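Local coordinates for protein beta-galactosidase (Geobacillus stearothermophilus, PDB 4OIF) that probably hydrolyses terminal non-reducing beta-D-galactose residues from beta-D-galactosides, working as a zinc-containing homotrimer of glycoside hydrolase family 42, at residues 338-347 and 675-683; 621-631 and 643-654. All blocks are in the same frame, centred on the assembly; numbering follows the deposited sequence.

Interaction 1: residues 338-347 and 675-683; sequences RPGMHFLSSM and DKYEVRVVE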
# COMPACT_ATOMS: atom_id res chain seq x y z
N ARG A 338 -11.78 27.70 11.09
CA ARG A 338 -12.55 28.22 12.21
C ARG A 338 -12.72 29.72 12.06
O ARG A 338 -11.90 30.35 11.41
CB ARG A 338 -11.86 27.90 13.54
CG ARG A 338 -12.39 26.65 14.19
CD ARG A 338 -12.21 25.44 13.30
NE ARG A 338 -12.87 24.28 13.87
CZ ARG A 338 -13.76 23.53 13.24
NH1 ARG A 338 -14.09 23.79 11.98
NH2 ARG A 338 -14.30 22.50 13.87
N PRO A 339 -13.79 30.29 12.65
CA PRO A 339 -13.99 31.74 12.62
C PRO A 339 -12.69 32.47 12.96
O PRO A 339 -12.01 32.06 13.90
CB PRO A 339 -15.04 31.97 13.71
CG PRO A 339 -15.83 30.69 13.72
CD PRO A 339 -14.85 29.59 13.40
N GLY A 340 -12.34 33.50 12.19
CA GLY A 340 -11.13 34.26 12.44
C GLY A 340 -9.89 33.76 11.72
O GLY A 340 -8.97 34.54 11.44
N MET A 341 -9.86 32.47 11.42
CA MET A 341 -8.66 31.87 10.84
C MET A 341 -8.46 32.33 9.40
O MET A 341 -7.31 32.47 8.93
CB MET A 341 -8.75 30.34 10.90
CG MET A 341 -7.65 29.63 10.14
SD MET A 341 -5.99 30.05 10.69
CE MET A 341 -6.05 29.46 12.36
N HIS A 342 -9.55 32.58 8.68
CA HIS A 342 -9.42 33.04 7.32
C HIS A 342 -8.81 34.43 7.29
O HIS A 342 -7.85 34.70 6.54
CB HIS A 342 -10.75 33.04 6.58
CG HIS A 342 -10.63 33.52 5.17
ND1 HIS A 342 -9.74 32.95 4.28
CD2 HIS A 342 -11.22 34.55 4.52
CE1 HIS A 342 -9.82 33.59 3.12
NE2 HIS A 342 -10.70 34.56 3.24
N PHE A 343 -9.36 35.32 8.12
CA PHE A 343 -8.81 36.67 8.24
C PHE A 343 -7.30 36.62 8.57
O PHE A 343 -6.46 37.27 7.90
CB PHE A 343 -9.59 37.47 9.29
CG PHE A 343 -9.27 38.93 9.26
CD1 PHE A 343 -9.96 39.78 8.42
CD2 PHE A 343 -8.21 39.43 10.01
CE1 PHE A 343 -9.62 41.12 8.35
CE2 PHE A 343 -7.88 40.77 9.95
CZ PHE A 343 -8.58 41.61 9.11
N LEU A 344 -6.98 35.82 9.58
CA LEU A 344 -5.61 35.65 10.07
C LEU A 344 -4.66 35.20 8.98
O LEU A 344 -3.61 35.83 8.76
CB LEU A 344 -5.60 34.65 11.23
CG LEU A 344 -4.30 34.02 11.71
CD1 LEU A 344 -3.27 35.06 12.16
CD2 LEU A 344 -4.58 33.02 12.83
N SER A 345 -5.03 34.12 8.29
CA SER A 345 -4.19 33.57 7.22
C SER A 345 -4.02 34.56 6.05
O SER A 345 -2.93 34.67 5.46
CB SER A 345 -4.77 32.24 6.72
OG SER A 345 -6.01 32.38 6.05
N SER A 346 -5.08 35.30 5.72
CA SER A 346 -4.95 36.29 4.66
C SER A 346 -3.95 37.38 5.04
O SER A 346 -3.09 37.80 4.22
CB SER A 346 -6.32 36.89 4.34
OG SER A 346 -7.25 35.87 4.09
N MET A 347 -4.06 37.84 6.28
CA MET A 347 -3.12 38.85 6.76
C MET A 347 -1.69 38.30 6.74
O MET A 347 -0.76 39.04 6.41
CB MET A 347 -3.49 39.32 8.16
CG MET A 347 -4.83 40.04 8.21
SD MET A 347 -4.85 41.53 7.20
CE MET A 347 -6.25 41.20 6.15
N ASP A 675 -7.14 38.59 21.13
CA ASP A 675 -8.03 37.43 21.21
C ASP A 675 -7.49 36.36 20.28
O ASP A 675 -6.61 36.64 19.45
CB ASP A 675 -9.47 37.80 20.82
CG ASP A 675 -10.05 38.89 21.69
OD1 ASP A 675 -9.99 38.77 22.94
OD2 ASP A 675 -10.55 39.88 21.13
N LYS A 676 -8.01 35.15 20.42
CA LYS A 676 -7.69 34.06 19.51
C LYS A 676 -7.75 34.53 18.05
O LYS A 676 -8.71 35.18 17.61
CB LYS A 676 -8.65 32.88 19.72
CG LYS A 676 -8.38 31.68 18.82
CD LYS A 676 -9.64 30.92 18.46
CE LYS A 676 -10.36 30.40 19.68
NZ LYS A 676 -11.72 29.90 19.36
N TYR A 677 -6.67 34.23 17.32
CA TYR A 677 -6.57 34.46 15.87
C TYR A 677 -6.60 35.94 15.49
O TYR A 677 -6.67 36.27 14.30
CB TYR A 677 -7.69 33.73 15.13
CG TYR A 677 -7.61 32.22 15.22
CD1 TYR A 677 -6.43 31.59 15.59
CD2 TYR A 677 -8.71 31.44 14.93
CE1 TYR A 677 -6.35 30.21 15.67
CE2 TYR A 677 -8.65 30.06 15.01
CZ TYR A 677 -7.48 29.45 15.38
OH TYR A 677 -7.44 28.07 15.45
N GLU A 678 -6.52 36.82 16.47
CA GLU A 678 -6.58 38.23 16.18
C GLU A 678 -5.31 38.70 15.52
O GLU A 678 -4.21 38.29 15.90
CB GLU A 678 -6.84 39.05 17.43
CG GLU A 678 -7.03 40.52 17.11
CD GLU A 678 -7.28 41.34 18.34
OE1 GLU A 678 -7.41 40.73 19.43
OE2 GLU A 678 -7.33 42.57 18.21
N VAL A 679 -5.46 39.56 14.53
CA VAL A 679 -4.33 40.20 13.90
C VAL A 679 -4.40 41.69 14.19
O VAL A 679 -5.46 42.28 14.24
CB VAL A 679 -4.29 39.97 12.37
CG1 VAL A 679 -3.02 40.57 11.78
CG2 VAL A 679 -4.39 38.49 12.04
N ARG A 680 -3.25 42.28 14.39
CA ARG A 680 -3.14 43.70 14.50
C ARG A 680 -2.29 44.18 13.35
O ARG A 680 -1.19 43.68 13.15
CB ARG A 680 -2.53 44.07 15.84
CG ARG A 680 -3.27 45.13 16.56
CD ARG A 680 -4.63 44.67 17.07
NE ARG A 680 -5.12 45.71 17.97
CZ ARG A 680 -5.74 46.80 17.54
NH1 ARG A 680 -5.98 46.95 16.24
NH2 ARG A 680 -6.14 47.73 18.40
N VAL A 681 -2.79 45.11 12.55
CA VAL A 681 -1.97 45.65 11.48
C VAL A 681 -1.63 47.08 11.83
O VAL A 681 -2.50 47.92 12.04
CB VAL A 681 -2.66 45.59 10.12
CG1 VAL A 681 -1.74 46.12 9.05
CG2 VAL A 681 -3.02 44.15 9.81
N VAL A 682 -0.34 47.35 11.87
CA VAL A 682 0.16 48.53 12.54
C VAL A 682 1.13 49.29 11.64
O VAL A 682 1.79 48.71 10.79
CB VAL A 682 0.78 48.10 13.89
CG1 VAL A 682 2.26 48.45 14.00
CG2 VAL A 682 -0.02 48.69 15.02
N GLU A 683 1.18 50.60 11.81
CA GLU A 683 2.02 51.43 10.96
C GLU A 683 2.99 52.22 11.82
O GLU A 683 2.62 52.75 12.87
CB GLU A 683 1.17 52.37 10.10
CG GLU A 683 1.96 53.37 9.28
CD GLU A 683 1.07 54.42 8.65
OE1 GLU A 683 1.60 55.46 8.20
OE2 GLU A 683 -0.16 54.22 8.60
O HOH W 1 -12.75 30.49 16.24
O HOH W 2 -8.65 36.72 12.57

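Interaction 2: residues 621-631 and 643-654; sequences FVKHEKGVSVQ and IMNFTEEKQAVV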
# COMPACT_ATOMS: atom_id res chain seq x y z
N PHE A 621 10.45 45.32 16.99
CA PHE A 621 10.39 44.38 18.09
C PHE A 621 9.04 44.44 18.80
O PHE A 621 8.56 45.51 19.15
CB PHE A 621 11.51 44.64 19.10
CG PHE A 621 11.42 43.75 20.31
CD1 PHE A 621 11.84 42.44 20.24
CD2 PHE A 621 10.87 44.22 21.50
CE1 PHE A 621 11.73 41.60 21.35
CE2 PHE A 621 10.76 43.39 22.61
CZ PHE A 621 11.20 42.07 22.53
N VAL A 622 8.43 43.28 18.98
CA VAL A 622 7.24 43.18 19.80
C VAL A 622 7.47 42.05 20.79
O VAL A 622 7.88 40.97 20.39
CB VAL A 622 5.97 42.89 18.97
CG1 VAL A 622 4.77 42.74 19.88
CG2 VAL A 622 5.74 43.97 17.93
N LYS A 623 7.22 42.30 22.07
CA LYS A 623 7.35 41.26 23.08
C LYS A 623 6.12 40.37 23.09
O LYS A 623 4.99 40.86 23.18
CB LYS A 623 7.57 41.89 24.46
CG LYS A 623 7.56 40.92 25.62
CD LYS A 623 8.14 41.59 26.86
CE LYS A 623 8.23 40.63 28.04
NZ LYS A 623 6.88 40.16 28.49
N HIS A 624 6.33 39.06 22.98
CA HIS A 624 5.22 38.11 22.89
C HIS A 624 5.65 36.67 23.22
O HIS A 624 6.84 36.36 23.26
CB HIS A 624 4.61 38.15 21.48
CG HIS A 624 5.55 37.74 20.39
ND1 HIS A 624 5.92 36.43 20.19
CD2 HIS A 624 6.21 38.47 19.46
CE1 HIS A 624 6.77 36.36 19.17
NE2 HIS A 624 6.95 37.59 18.71
N GLU A 625 4.66 35.82 23.45
CA GLU A 625 4.87 34.39 23.65
C GLU A 625 4.91 33.65 22.32
O GLU A 625 4.58 34.21 21.27
CB GLU A 625 3.76 33.80 24.52
CG GLU A 625 3.64 34.47 25.87
CD GLU A 625 4.91 34.36 26.70
OE1 GLU A 625 5.66 33.38 26.52
OE2 GLU A 625 5.16 35.25 27.53
N LYS A 626 5.32 32.38 22.37
CA LYS A 626 5.38 31.53 21.19
C LYS A 626 4.02 31.39 20.51
O LYS A 626 3.00 31.21 21.17
CB LYS A 626 5.92 30.15 21.57
CG LYS A 626 7.42 30.14 21.77
CD LYS A 626 7.95 28.76 22.09
CE LYS A 626 9.46 28.78 22.09
NZ LYS A 626 9.96 30.11 22.53
N GLY A 627 4.01 31.49 19.18
CA GLY A 627 2.78 31.32 18.43
C GLY A 627 2.20 32.66 18.01
O GLY A 627 1.18 32.73 17.32
N VAL A 628 2.85 33.72 18.46
CA VAL A 628 2.57 35.04 17.93
C VAL A 628 3.65 35.37 16.93
O VAL A 628 4.82 35.40 17.28
CB VAL A 628 2.53 36.12 19.01
CG1 VAL A 628 2.45 37.50 18.38
CG2 VAL A 628 1.38 35.88 19.91
N SER A 629 3.24 35.62 15.70
CA SER A 629 4.17 35.92 14.63
C SER A 629 4.12 37.41 14.33
O SER A 629 3.05 37.97 14.15
CB SER A 629 3.84 35.10 13.38
OG SER A 629 4.68 35.44 12.30
N VAL A 630 5.28 38.04 14.29
CA VAL A 630 5.33 39.44 13.89
C VAL A 630 6.13 39.52 12.61
O VAL A 630 7.27 39.08 12.57
CB VAL A 630 5.95 40.34 14.99
CG1 VAL A 630 6.06 41.77 14.49
CG2 VAL A 630 5.12 40.28 16.28
N GLN A 631 5.53 40.07 11.56
CA GLN A 631 6.19 40.15 10.27
C GLN A 631 5.93 41.50 9.64
O GLN A 631 4.84 42.03 9.79
CB GLN A 631 5.70 39.04 9.33
CG GLN A 631 6.18 37.64 9.69
CD GLN A 631 7.67 37.48 9.50
OE1 GLN A 631 8.27 38.09 8.61
NE2 GLN A 631 8.28 36.66 10.35
N ILE A 643 1.02 41.89 13.49
CA ILE A 643 1.11 41.12 14.72
C ILE A 643 -0.01 40.07 14.74
O ILE A 643 -1.18 40.39 14.92
CB ILE A 643 1.02 42.03 15.96
CG1 ILE A 643 1.96 43.23 15.79
CG2 ILE A 643 1.34 41.24 17.21
CD1 ILE A 643 1.86 44.29 16.91
N MET A 644 0.38 38.82 14.56
CA MET A 644 -0.57 37.75 14.28
C MET A 644 -0.60 36.67 15.37
O MET A 644 0.41 36.04 15.68
CB MET A 644 -0.24 37.13 12.91
CG MET A 644 -0.25 38.15 11.79
SD MET A 644 0.49 37.55 10.26
CE MET A 644 2.21 37.38 10.71
N ASN A 645 -1.77 36.45 15.96
CA ASN A 645 -1.90 35.43 16.99
C ASN A 645 -2.27 34.08 16.38
O ASN A 645 -3.44 33.80 16.17
CB ASN A 645 -2.94 35.85 18.02
CG ASN A 645 -3.07 34.86 19.17
OD1 ASN A 645 -2.33 33.87 19.25
ND2 ASN A 645 -4.02 35.12 20.06
N PHE A 646 -1.27 33.24 16.13
CA PHE A 646 -1.54 31.91 15.59
C PHE A 646 -1.75 30.88 16.71
O PHE A 646 -1.27 29.75 16.62
CB PHE A 646 -0.40 31.47 14.66
CG PHE A 646 -0.47 32.07 13.27
CD1 PHE A 646 -1.44 31.65 12.37
CD2 PHE A 646 0.44 33.05 12.87
CE1 PHE A 646 -1.51 32.20 11.08
CE2 PHE A 646 0.38 33.59 11.59
CZ PHE A 646 -0.61 33.16 10.69
N THR A 647 -2.46 31.27 17.78
CA THR A 647 -2.78 30.35 18.86
C THR A 647 -4.25 30.45 19.18
O THR A 647 -4.92 31.40 18.79
CB THR A 647 -1.99 30.63 20.15
OG1 THR A 647 -2.64 31.69 20.87
CG2 THR A 647 -0.55 31.05 19.85
N GLU A 648 -4.76 29.48 19.94
CA GLU A 648 -6.18 29.43 20.25
C GLU A 648 -6.51 30.07 21.61
O GLU A 648 -7.53 29.75 22.22
CB GLU A 648 -6.69 27.99 20.21
CG GLU A 648 -6.93 27.45 18.80
CD GLU A 648 -5.64 27.05 18.10
OE1 GLU A 648 -4.70 26.58 18.77
OE2 GLU A 648 -5.57 27.24 16.86
N GLU A 649 -5.67 30.99 22.07
CA GLU A 649 -5.93 31.66 23.34
C GLU A 649 -5.55 33.14 23.34
O GLU A 649 -4.91 33.65 22.42
CB GLU A 649 -5.18 30.93 24.46
CG GLU A 649 -3.70 30.83 24.19
CD GLU A 649 -3.01 29.88 25.13
OE1 GLU A 649 -2.85 30.22 26.32
OE2 GLU A 649 -2.62 28.78 24.67
N LYS A 650 -5.98 33.83 24.40
CA LYS A 650 -5.66 35.23 24.58
C LYS A 650 -4.16 35.38 24.70
O LYS A 650 -3.45 34.48 25.17
CB LYS A 650 -6.37 35.80 25.79
CG LYS A 650 -7.85 36.09 25.56
CD LYS A 650 -8.50 36.74 26.78
CE LYS A 650 -10.01 36.58 26.75
NZ LYS A 650 -10.56 37.08 25.46
N GLN A 651 -3.67 36.53 24.29
CA GLN A 651 -2.24 36.68 24.10
C GLN A 651 -1.76 38.11 24.35
O GLN A 651 -2.11 39.04 23.63
CB GLN A 651 -1.89 36.21 22.70
CG GLN A 651 -0.51 35.69 22.60
CD GLN A 651 -0.28 34.41 23.37
OE1 GLN A 651 0.55 34.37 24.27
NE2 GLN A 651 -0.99 33.34 23.00
N ALA A 652 -0.95 38.29 25.40
CA ALA A 652 -0.44 39.61 25.75
C ALA A 652 0.80 39.93 24.93
O ALA A 652 1.74 39.15 24.85
CB ALA A 652 -0.13 39.70 27.24
N VAL A 653 0.80 41.12 24.36
CA VAL A 653 1.81 41.50 23.39
C VAL A 653 2.27 42.87 23.86
O VAL A 653 1.50 43.58 24.48
CB VAL A 653 1.19 41.46 21.96
CG1 VAL A 653 1.54 42.68 21.14
CG2 VAL A 653 1.52 40.14 21.25
N VAL A 654 3.53 43.25 23.63
CA VAL A 654 3.98 44.55 24.11
C VAL A 654 4.81 45.30 23.06
O VAL A 654 5.83 44.80 22.59
CB VAL A 654 4.83 44.44 25.41
CG1 VAL A 654 5.20 45.82 25.93
CG2 VAL A 654 4.07 43.68 26.49
O HOH W 3 4.10 39.71 26.58
O HOH W 4 2.05 36.85 23.77

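Interaction 1: residues 338-347 and 675-683
Gly340 and Tyr677 bring the two backbones closest, with their CA atoms 5.7 Å apart; from there helix 341-347 and strand 679-683 diverge only moderately, their directions differing by 37° and their axes passing at 9.4 Å. Gly340, at the helix N-cap, has no side chain to keep the type II turn from Asp675 to Glu678 at a distance. No direct hydrogen bond spans the segments. Instead, a water donates to both Gly340 O and Tyr677 O, bridging the first turn of the helix, where Gly340 O also accepts from Leu344 N, to the beta turn.

The Tyr677 ring is the centrepiece. Met341 has CG anti to its backbone N (chi1 171°), and two further bends in the chain carry CE over one ring face, 3.6 Å from the centroid, with SD more distant above the same face: a Met-aromatic contact with CH-pi character. On the opposite face, the CG of neighbouring Lys676 sits above the ring centre, so the aromatic group is sandwiched, while Pro339 O meets its edge in plane at CD2. The Tyr677 hydroxyl is hydrogen-bonded to Glu648.

This is an interdomain seam: a helix of the TIM-barrel catalytic domain rests on the C-terminal beta domain. Near it, Arg338 leads its guanidinium away from Tyr677, into salt bridges with Asp533 and Asp573 of a second subunit, so the seam adjoins the trimer interface.

Leu344 straddles the turn and the strand, placing CD2 3.6 Å from Tyr677 CD1 and its other branch, CD1, 3.6 Å from Val679 CG2. Val679 also receives Met347, whose CB lies 3.9 Å from CG1 of the valine. Farther along the strand, Met347 SD lies 4.1 Å from Val681 CG2.

Interaction 2: residues 621-631 and 643-654
Ser629 and Met644 form a hydrogen-bonded antiparallel pair, each N-H meeting the other's carbonyl, between the non-hydrogen-bonded pairs Val628-Asn645 and Val630-Ile643. This ladder belongs to the hairpin 628-634/638-645 of the C-terminal domain. At its end, Phe646 N donates to Gly627 O at 2.8 Å, where Gly627 turns the chain in a type II turn.

The tight part is a cluster of branched side chains. Val628 CG1 touches both Ile643 CG2 and Val653 CG2, the latter 4.0 Å away, while its CG2 slides past Gln651 CG at 3.3 Å. Val622 meets Ile643 tip to tip and presses CG1 to within 3.5 Å of Val653 CG1. The cluster thus joins the hairpin sheet to the separate sheet holding strands 622-623 and 651-655.

The solvent side is looser. Lys623 pairs with Val654 through two backbone bonds, and their CB atoms touch, but the lysine chain, extended as far as a final bend at chi4, leads away. Glu625 CB touches Gln651 OE1, and a water that accepts from Glu625 N and donates to Gln651 OE1 and Ala652 O adds to the link.

Beyond the ladder, Asn645 makes an Asx turn: OD1 accepts from Thr647 N at 3.0 Å and from Thr647 OG1 at 2.7 Å, while ND2 donates to Glu649 O and Asp675 O. Held at both ends, this buried amide probably fixes the loop between the strands, while across the contact backbone bonds set the pairing and branched apolar side chains pack between the sheets.

In the fold
Along the chain the order is 338-347, 621-631, 643-654, 675-683, so interaction 2 falls between the two halves of interaction 1. Their centres are 11 Å apart, and strands 638-645 and 679-685 are neighbours in one antiparallel sheet, linked by a probable hydrogen bond from Arg680 N to Ile643 O. Interaction 2 builds the C-terminal beta domain from within, whereas interaction 1 docks it against helix 341-351 of the barrel. The two meet directly where Leu344 packs on Phe646 and Lys676 on Glu648. The inner packing of the small domain and its attachment to the barrel are therefore in direct contact, well away from the annotated sites.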